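Local coordinates for protein peroxinectin A (Dictyostelium discoideum, PDB 6ERC) that uses hydrogen peroxide to oxidise phenolic donors at its haem and also has iodide and thiocyanate peroxidase activity, at residues I162-R167 and D246-F251. Sequence-based numbering, arbitrary orientation.
Sequences ICKNLR and DDERVF
Arg167, at the C-terminal end of helix 160-166, meets Asp247, Glu248 and Phe251 at the start of helix 247-275, a worked example of one guanidinium serving two carboxylates and an aromatic ring. The ionic part centres on NH2. Asp247 OD2 lies 2.8 Å from Arg167 NH2 in the guanidinium plane, and the bond is fairly straight at 159°, although NH2 approaches from above the carboxylate plane. Glu248 OE1 accepts from Arg167 NH2 as well, tilted from the guanidinium plane, and takes a second, weak bond from NH1. A water bridges Arg167 NE and Asp247 OD1, accepting from the first and donating to the second; OD1 also takes a hydrogen bond from Gly172 N.

Together with these bonds, packing on Phe251 sets how the guanidinium is turned. The group lies flat on the ring, centres 4.0 Å apart and planes at 23°, in a cation-pi stack, while CD of the same arginine makes a CH-pi contact with that ring face. The bend at chi3 (-100°) lets the aliphatic chain and the charged end share this face. Cys163 SG meets the ring obliquely in a sulfur-aromatic contact, 4.4 Å from the Phe251 centroid. A leucine in place of Arg167 would probably leave Asp247 and Glu248 without their shared positive partner and deprive Phe251 of its cation.

Away from the annotated sites, the contact ties the C-terminal end of helix 160-166 to the start of the long helix 247-275, whose N-cap is Asp246. Tyr156 meets Phe251 with its ring nearly perpendicular, Tyr7 and Met174 touch Phe251 from loops, and Val250 packs on helix 218-241.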
# COMPACT_ATOMS: atom_id res chain seq x y z
N ILE A 162 -8.56 6.84 -19.19
CA ILE A 162 -8.74 5.59 -18.47
C ILE A 162 -10.04 5.61 -17.69
O ILE A 162 -10.76 4.61 -17.62
CB ILE A 162 -7.53 5.31 -17.56
CG1 ILE A 162 -7.68 3.95 -16.87
CG2 ILE A 162 -7.36 6.42 -16.52
CD1 ILE A 162 -6.43 3.48 -16.16
N CYS A 163 -10.38 6.75 -17.09
CA CYS A 163 -11.61 6.84 -16.32
C CYS A 163 -12.83 6.58 -17.19
O CYS A 163 -13.66 5.72 -16.88
CB CYS A 163 -11.73 8.22 -15.66
SG CYS A 163 -13.20 8.38 -14.63
N LYS A 164 -12.94 7.29 -18.31
CA LYS A 164 -14.12 7.17 -19.16
C LYS A 164 -14.23 5.81 -19.84
O LYS A 164 -15.27 5.53 -20.45
CB LYS A 164 -14.12 8.28 -20.22
CG LYS A 164 -14.48 9.65 -19.64
CD LYS A 164 -14.52 10.73 -20.70
CE LYS A 164 -14.95 12.06 -20.10
NZ LYS A 164 -14.97 13.17 -21.10
N ASN A 165 -13.21 4.97 -19.75
CA ASN A 165 -13.32 3.59 -20.21
C ASN A 165 -13.80 2.66 -19.11
O ASN A 165 -14.41 1.62 -19.41
CB ASN A 165 -11.99 3.09 -20.77
CG ASN A 165 -11.71 3.60 -22.17
OD1 ASN A 165 -10.77 4.37 -22.38
ND2 ASN A 165 -12.52 3.18 -23.13
N LEU A 166 -13.55 3.00 -17.85
CA LEU A 166 -14.00 2.18 -16.73
C LEU A 166 -15.45 2.43 -16.35
O LEU A 166 -16.04 1.62 -15.64
CB LEU A 166 -13.12 2.41 -15.51
CG LEU A 166 -11.80 1.65 -15.45
CD1 LEU A 166 -10.95 2.14 -14.28
CD2 LEU A 166 -12.03 0.14 -15.33
N ARG A 167 -16.04 3.54 -16.81
CA ARG A 167 -17.40 3.90 -16.43
C ARG A 167 -18.35 3.70 -17.60
O ARG A 167 -17.96 3.79 -18.77
CB ARG A 167 -17.46 5.35 -15.94
CG ARG A 167 -16.86 6.37 -16.89
CD ARG A 167 -16.79 7.75 -16.27
NE ARG A 167 -17.89 8.60 -16.71
CZ ARG A 167 -17.90 9.93 -16.59
NH1 ARG A 167 -16.87 10.57 -16.05
NH2 ARG A 167 -18.94 10.61 -17.03
N ASP A 246 -26.66 15.47 -16.08
CA ASP A 246 -26.22 14.53 -17.10
C ASP A 246 -25.30 13.48 -16.48
O ASP A 246 -25.00 13.49 -15.28
CB ASP A 246 -25.54 15.27 -18.25
CG ASP A 246 -24.34 16.09 -17.79
OD1 ASP A 246 -23.80 15.83 -16.70
OD2 ASP A 246 -23.95 17.01 -18.54
N ASP A 247 -24.84 12.55 -17.32
CA ASP A 247 -24.01 11.45 -16.84
C ASP A 247 -22.75 11.95 -16.15
O ASP A 247 -22.33 11.40 -15.13
CB ASP A 247 -23.65 10.53 -18.01
CG ASP A 247 -22.49 9.60 -17.68
OD1 ASP A 247 -22.70 8.62 -16.94
OD2 ASP A 247 -21.37 9.87 -18.17
N GLU A 248 -22.12 12.99 -16.70
CA GLU A 248 -20.88 13.49 -16.13
C GLU A 248 -21.09 14.07 -14.74
O GLU A 248 -20.26 13.87 -13.84
CB GLU A 248 -20.25 14.53 -17.06
CG GLU A 248 -18.88 15.03 -16.61
CD GLU A 248 -17.80 13.96 -16.64
OE1 GLU A 248 -17.99 12.93 -17.33
OE2 GLU A 248 -16.76 14.14 -15.98
N ARG A 249 -22.20 14.79 -14.53
CA ARG A 249 -22.44 15.40 -13.22
C ARG A 249 -22.75 14.35 -12.17
O ARG A 249 -22.28 14.46 -11.03
CB ARG A 249 -23.58 16.41 -13.32
CG ARG A 249 -23.95 17.09 -11.99
CD ARG A 249 -22.79 17.89 -11.41
NE ARG A 249 -23.08 18.38 -10.06
CZ ARG A 249 -23.77 19.49 -9.79
NH1 ARG A 249 -24.26 20.23 -10.77
NH2 ARG A 249 -23.98 19.84 -8.53
N VAL A 250 -23.54 13.34 -12.51
CA VAL A 250 -23.85 12.28 -11.55
C VAL A 250 -22.58 11.53 -11.18
O VAL A 250 -22.36 11.20 -10.01
CB VAL A 250 -24.92 11.33 -12.11
CG1 VAL A 250 -25.20 10.21 -11.12
CG2 VAL A 250 -26.19 12.09 -12.43
N PHE A 251 -21.72 11.26 -12.16
CA PHE A 251 -20.47 10.56 -11.88
C PHE A 251 -19.61 11.35 -10.90
O PHE A 251 -19.17 10.83 -9.88
CB PHE A 251 -19.70 10.30 -13.17
CG PHE A 251 -18.29 9.85 -12.95
CD1 PHE A 251 -18.01 8.52 -12.70
CD2 PHE A 251 -17.25 10.76 -12.96
CE1 PHE A 251 -16.72 8.11 -12.48
CE2 PHE A 251 -15.96 10.35 -12.74
CZ PHE A 251 -15.69 9.02 -12.50
O HOH W 1 -20.37 7.15 -16.24